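Local coordinates for protein beta-hexosaminidase Amuc_2018 (Akkermansia muciniphila, PDB 6JEB) that hydrolyses terminal non-reducing N-acetylglucosamine and N-acetylgalactosamine residues from beta-linked N-acetylhexosaminides, as a zinc-binding member of glycosyl hydrolase family 20, at residues 37-42 with 84-89; 29-34 with 49-54. All coordinates share one frame; numbering follows the deposited sequence.

Contact 1. Residues 37-42 with 84-89; sequences DAYRLT and ITDKPR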
loop_
_atom_site.group_PDB
_atom_site.type_symbol
_atom_site.label_atom_id
_atom_site.label_comp_id
_atom_site.label_asym_id
_atom_site.label_seq_id
_atom_site.Cartn_x
_atom_site.Cartn_y
_atom_site.Cartn_z
ATOM N N ASP A 37 2.036 0.770 -21.093
ATOM C CA ASP A 37 2.334 -0.094 -19.956
ATOM C C ASP A 37 2.685 -1.518 -20.373
ATOM O O ASP A 37 2.778 -2.401 -19.511
ATOM C CB ASP A 37 1.151 -0.116 -18.975
ATOM C CG ASP A 37 -0.145 -0.614 -19.622
ATOM O OD1 ASP A 37 -0.293 -0.502 -20.850
ATOM O OD2 ASP A 37 -1.031 -1.106 -18.903
ATOM N N ALA A 38 2.909 -1.760 -21.664
ATOM C CA ALA A 38 3.064 -3.103 -22.202
ATOM C C ALA A 38 4.465 -3.296 -22.775
ATOM O O ALA A 38 5.142 -2.339 -23.169
ATOM C CB ALA A 38 2.018 -3.364 -23.290
ATOM N N TYR A 39 4.905 -4.552 -22.822
ATOM C CA TYR A 39 6.185 -4.876 -23.441
ATOM C C TYR A 39 6.083 -6.222 -24.152
ATOM O O TYR A 39 5.182 -7.030 -23.890
ATOM C CB TYR A 39 7.365 -4.867 -22.427
ATOM C CG TYR A 39 7.287 -6.008 -21.441
ATOM C CD1 TYR A 39 7.861 -7.244 -21.734
ATOM C CD2 TYR A 39 6.611 -5.867 -20.231
ATOM C CE1 TYR A 39 7.763 -8.305 -20.861
ATOM C CE2 TYR A 39 6.516 -6.918 -19.343
ATOM C CZ TYR A 39 7.088 -8.143 -19.670
ATOM O OH TYR A 39 6.977 -9.214 -18.817
ATOM N N ARG A 40 7.026 -6.447 -25.062
ATOM C CA ARG A 40 7.240 -7.741 -25.692
ATOM C C ARG A 40 8.720 -8.064 -25.558
ATOM O O ARG A 40 9.572 -7.293 -26.010
ATOM C CB ARG A 40 6.837 -7.707 -27.165
ATOM C CG ARG A 40 6.977 -9.056 -27.866
ATOM C CD ARG A 40 6.769 -8.934 -29.385
ATOM N NE ARG A 40 5.564 -8.174 -29.715
ATOM C CZ ARG A 40 5.555 -6.966 -30.276
ATOM N NH1 ARG A 40 6.695 -6.364 -30.607
ATOM N NH2 ARG A 40 4.397 -6.362 -30.516
ATOM N N LEU A 41 9.027 -9.185 -24.916
ATOM C CA LEU A 41 10.406 -9.590 -24.677
ATOM C C LEU A 41 10.624 -10.916 -25.379
ATOM O O LEU A 41 9.938 -11.897 -25.080
ATOM C CB LEU A 41 10.670 -9.714 -23.177
ATOM C CG LEU A 41 12.087 -10.116 -22.766
ATOM C CD1 LEU A 41 13.111 -9.067 -23.187
ATOM C CD2 LEU A 41 12.141 -10.332 -21.265
ATOM N N THR A 42 11.562 -10.942 -26.322
ATOM C CA THR A 42 11.854 -12.139 -27.103
ATOM C C THR A 42 13.220 -12.668 -26.694
ATOM O O THR A 42 14.222 -11.945 -26.766
ATOM C CB THR A 42 11.805 -11.831 -28.600
ATOM O OG1 THR A 42 10.514 -11.293 -28.919
ATOM C CG2 THR A 42 12.039 -13.103 -29.423
ATOM N N ILE A 84 7.503 -13.259 -24.778
ATOM C CA ILE A 84 6.659 -12.841 -23.668
ATOM C C ILE A 84 5.991 -11.542 -24.092
ATOM O O ILE A 84 6.677 -10.569 -24.422
ATOM C CB ILE A 84 7.497 -12.620 -22.399
ATOM C CG1 ILE A 84 8.200 -13.916 -21.974
ATOM C CG2 ILE A 84 6.625 -12.060 -21.279
ATOM C CD1 ILE A 84 9.403 -13.676 -21.065
ATOM N N THR A 85 4.660 -11.515 -24.095
ATOM C CA THR A 85 3.913 -10.299 -24.393
ATOM C C THR A 85 3.056 -10.008 -23.173
ATOM O O THR A 85 2.257 -10.856 -22.766
ATOM C CB THR A 85 3.033 -10.490 -25.630
ATOM O OG1 THR A 85 3.824 -11.035 -26.692
ATOM C CG2 THR A 85 2.437 -9.154 -26.074
ATOM N N ASP A 86 3.227 -8.827 -22.581
ATOM C CA ASP A 86 2.784 -8.657 -21.207
ATOM C C ASP A 86 2.267 -7.247 -20.969
ATOM O O ASP A 86 2.831 -6.270 -21.475
ATOM C CB ASP A 86 3.976 -8.937 -20.287
ATOM C CG ASP A 86 3.572 -9.390 -18.900
ATOM O OD1 ASP A 86 2.370 -9.641 -18.649
ATOM O OD2 ASP A 86 4.490 -9.497 -18.058
ATOM N N LYS A 87 1.203 -7.153 -20.168
ATOM C CA LYS A 87 0.552 -5.899 -19.819
ATOM C C LYS A 87 -0.274 -6.196 -18.580
ATOM O O LYS A 87 -0.857 -7.288 -18.496
ATOM C CB LYS A 87 -0.367 -5.448 -20.971
ATOM C CG LYS A 87 -1.037 -4.088 -20.785
ATOM C CD LYS A 87 -2.026 -3.789 -21.911
ATOM C CE LYS A 87 -2.667 -2.421 -21.732
ATOM N NZ LYS A 87 -3.198 -2.233 -20.331
ATOM N N PRO A 88 -0.345 -5.290 -17.608
ATOM C CA PRO A 88 -1.042 -5.607 -16.356
ATOM C C PRO A 88 -2.558 -5.575 -16.472
ATOM O O PRO A 88 -3.147 -4.734 -17.158
ATOM C CB PRO A 88 -0.578 -4.498 -15.406
ATOM C CG PRO A 88 -0.233 -3.353 -16.305
ATOM C CD PRO A 88 0.388 -4.014 -17.520
ATOM N N ARG A 89 -3.182 -6.477 -15.713
ATOM C CA ARG A 89 -4.636 -6.501 -15.603
ATOM C C ARG A 89 -5.166 -5.218 -14.974
ATOM O O ARG A 89 -6.164 -4.651 -15.446
ATOM C CB ARG A 89 -5.069 -7.715 -14.779
ATOM C CG ARG A 89 -6.576 -7.821 -14.604
ATOM C CD ARG A 89 -6.985 -8.990 -13.730
ATOM N NE ARG A 89 -8.440 -9.070 -13.613
ATOM C CZ ARG A 89 -9.090 -9.815 -12.720
ATOM N NH1 ARG A 89 -8.416 -10.554 -11.834
ATOM N NH2 ARG A 89 -10.417 -9.812 -12.705
HETATM O O HOH W 1 3.475 -10.364 -29.299
#
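Y39 and D86 face each other across two antiparallel strands, 39-42 and 84-86, whose segment axes pass 4.7 Å apart at 168°. Four backbone hydrogen bonds join the strands: Y39 and D86 exchange N-H and carbonyl in one hydrogen-bonded pair, L41 and I84 in another. Between them R40 and T85 form the non-hydrogen-bonded pair, where the CA of R40 comes within 3.2 Å of the O of I84 in a CA-H...O contact.

On the face carrying Y39, L41, I84 and D86, the tyrosine ring lies alongside its partner. Its CG sits between the backbone N and the carbonyl carbon (chi1 69°), which lays one ring face on CB of D86, 3.3 Å from CZ. The carboxylate is turned 74° from the ring. OD2 of D86 lies 2.6 Å from OH of Y39, a weak bond and not a settled one, while the same hydroxyl is also hydrogen-bonded to OG1 of T64; OD1 of D86 is held by W426 and S11. I84 adds CG2, 3.9 Å from CE1 of Y39, an aliphatic branch suited to this buried face.

Polar side chains occupy the other face: a water bridges NE of R40, at the guanidinium edge, and OG1 of T85.

Beyond the strands, a salt bridge joins NZ of K87 to the syn lone pair of OD2 of D37, 2.8 Å away. The long lysine reaches it extended, bending at its last torsion, while CD of P88 also packs on D37.

Helix 55-73 packs against Y39 and L41, and strand 47-52 lies beside 39-44 in the mixed sheet of the family 20 domain 2.

Contact 2. Residues 29-34 with 49-54; sequences QEVPTL and HLASGG
Q29 and A51, then E30 and S52, pair as parallel neighbours in the mixed sheet that packs against helix 55-73 in the family 20 domain 2. As parallel strands require, Q29 uses both backbone groups on one side: its N gives a hydrogen bond to O of L50 (157° at the hydrogen), and its O receives one from N of S52. N of V31 continues the series to O of S52 at 2.8 Å. The backbone of A51 bonds instead to R40, on the other edge of its strand.

Waters complete several of these acceptors. O of Q29 takes a second proton from a water that accepts from OG of S52 at 2.7 Å; another water donates to both OG of S52 and OE1 of E30. The small serine thus serves as donor and acceptor at once. OE1 of Q29 and O of L50 share a third water. A fourth sits between O of L34 and O of G53, with more acceptors in reach than it has protons.

On the face of A51, the small methyl lets V31 and L34 close in, with CG1 of V31 4.0 Å and CD1 of L34 4.2 Å from its CB. Glycine suits position 53 in the turn beyond, letting O of L34 approach the backbone closely: CA of G53 makes a CA-H...O contact with that oxygen at 3.4 Å.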
loop_
_atom_site.group_PDB
_atom_site.type_symbol
_atom_site.label_atom_id
_atom_site.label_comp_id
_atom_site.label_asym_id
_atom_site.label_seq_id
_atom_site.Cartn_x
_atom_site.Cartn_y
_atom_site.Cartn_z
ATOM N N GLN A 29 13.627 -1.124 -27.887
ATOM C CA GLN A 29 12.939 -0.224 -28.803
ATOM C C GLN A 29 11.591 0.172 -28.232
ATOM O O GLN A 29 10.907 -0.646 -27.612
ATOM C CB GLN A 29 12.680 -0.922 -30.141
ATOM C CG GLN A 29 13.935 -1.327 -30.873
ATOM C CD GLN A 29 13.628 -1.990 -32.196
ATOM O OE1 GLN A 29 13.488 -3.211 -32.273
ATOM N NE2 GLN A 29 13.503 -1.187 -33.245
ATOM N N GLU A 30 11.210 1.427 -28.450
ATOM C CA GLU A 30 9.857 1.882 -28.175
ATOM C C GLU A 30 9.041 1.747 -29.453
ATOM O O GLU A 30 9.428 2.274 -30.501
ATOM C CB GLU A 30 9.850 3.335 -27.713
ATOM C CG GLU A 30 8.464 3.805 -27.350
ATOM C CD GLU A 30 8.475 5.126 -26.620
ATOM O OE1 GLU A 30 8.955 5.166 -25.470
ATOM O OE2 GLU A 30 8.011 6.125 -27.200
ATOM N N VAL A 31 7.922 1.035 -29.365
ATOM C CA VAL A 31 7.123 0.711 -30.547
ATOM C C VAL A 31 5.704 1.242 -30.377
ATOM O O VAL A 31 5.134 1.171 -29.278
ATOM C CB VAL A 31 7.148 -0.797 -30.849
ATOM C CG1 VAL A 31 8.580 -1.285 -31.077
ATOM C CG2 VAL A 31 6.497 -1.583 -29.732
ATOM N N PRO A 32 5.094 1.777 -31.438
ATOM C CA PRO A 32 3.778 2.421 -31.285
ATOM C C PRO A 32 2.641 1.448 -31.083
ATOM O O PRO A 32 1.598 1.840 -30.540
ATOM C CB PRO A 32 3.608 3.172 -32.611
ATOM C CG PRO A 32 4.409 2.356 -33.592
ATOM C CD PRO A 32 5.604 1.868 -32.819
ATOM N N THR A 33 2.819 0.190 -31.489
ATOM C CA THR A 33 1.733 -0.780 -31.484
ATOM C C THR A 33 1.367 -1.217 -30.073
ATOM O O THR A 33 0.213 -1.583 -29.820
ATOM C CB THR A 33 2.159 -1.995 -32.304
ATOM O OG1 THR A 33 3.078 -2.782 -31.534
ATOM C CG2 THR A 33 2.863 -1.543 -33.569
ATOM N N LEU A 34 2.324 -1.197 -29.151
ATOM C CA LEU A 34 2.089 -1.638 -27.787
ATOM C C LEU A 34 1.578 -0.474 -26.949
ATOM O O LEU A 34 1.944 0.682 -27.171
ATOM C CB LEU A 34 3.384 -2.155 -27.162
ATOM C CG LEU A 34 3.926 -3.487 -27.690
ATOM C CD1 LEU A 34 5.330 -3.735 -27.137
ATOM C CD2 LEU A 34 2.997 -4.628 -27.318
ATOM N N HIS A 49 15.503 -9.449 -27.011
ATOM C CA HIS A 49 15.008 -8.249 -27.669
ATOM C C HIS A 49 13.832 -7.710 -26.874
ATOM O O HIS A 49 12.869 -8.443 -26.620
ATOM C CB HIS A 49 14.532 -8.581 -29.082
ATOM C CG HIS A 49 15.603 -9.147 -29.953
ATOM N ND1 HIS A 49 16.468 -8.353 -30.674
ATOM C CD2 HIS A 49 15.959 -10.428 -30.215
ATOM C CE1 HIS A 49 17.303 -9.121 -31.352
ATOM N NE2 HIS A 49 17.015 -10.384 -31.091
ATOM N N LEU A 50 13.905 -6.439 -26.489
ATOM C CA LEU A 50 12.842 -5.796 -25.729
ATOM C C LEU A 50 12.163 -4.740 -26.591
ATOM O O LEU A 50 12.830 -3.874 -27.161
ATOM C CB LEU A 50 13.398 -5.162 -24.452
ATOM C CG LEU A 50 12.364 -4.454 -23.570
ATOM C CD1 LEU A 50 11.291 -5.403 -23.066
ATOM C CD2 LEU A 50 13.066 -3.790 -22.394
ATOM N N ALA A 51 10.844 -4.829 -26.699
ATOM C CA ALA A 51 10.022 -3.786 -27.295
ATOM C C ALA A 51 9.032 -3.338 -26.234
ATOM O O ALA A 51 8.531 -4.160 -25.465
ATOM C CB ALA A 51 9.253 -4.326 -28.505
ATOM N N SER A 52 8.760 -2.038 -26.166
ATOM C CA SER A 52 7.824 -1.545 -25.165
ATOM C C SER A 52 7.035 -0.384 -25.746
ATOM O O SER A 52 7.481 0.281 -26.681
ATOM C CB SER A 52 8.548 -1.142 -23.875
ATOM O OG SER A 52 9.533 -0.166 -24.145
ATOM N N GLY A 53 5.845 -0.147 -25.187
ATOM C CA GLY A 53 5.029 0.950 -25.676
ATOM C C GLY A 53 5.321 2.293 -25.048
ATOM O O GLY A 53 4.817 3.318 -25.522
ATOM N N GLY A 54 6.115 2.306 -23.983
ATOM C CA GLY A 54 6.422 3.536 -23.277
ATOM C C GLY A 54 7.344 3.214 -22.124
ATOM O O GLY A 54 7.706 2.055 -21.896
HETATM O O HOH W 2 11.904 -1.263 -24.953
HETATM O O HOH W 3 13.396 -4.833 -29.800
HETATM O O HOH W 4 10.327 2.367 -24.500
HETATM O O HOH W 5 3.437 3.376 -27.760
#

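How the contacts relate
Contact 1 and contact 2 are adjoining parts of one mixed sheet, their centres 9 Å apart, and strands 39-44 and 47-52 are the neighbours that join them. N of R40 lies 2.8 Å from O of A51, and O of T42 lies 2.8 Å from N of H49, both probable hydrogen bonds. Packing adds CB of Y39 at 3.3 Å from O of A51. Along the chain the segments of the two contacts alternate (29-34, 37-42, 49-54, 84-89), so the chain crosses between them. Both lie away from the acetamide pocket and the zinc site, and their mixed sheet is separate from the eight-stranded parallel barrel.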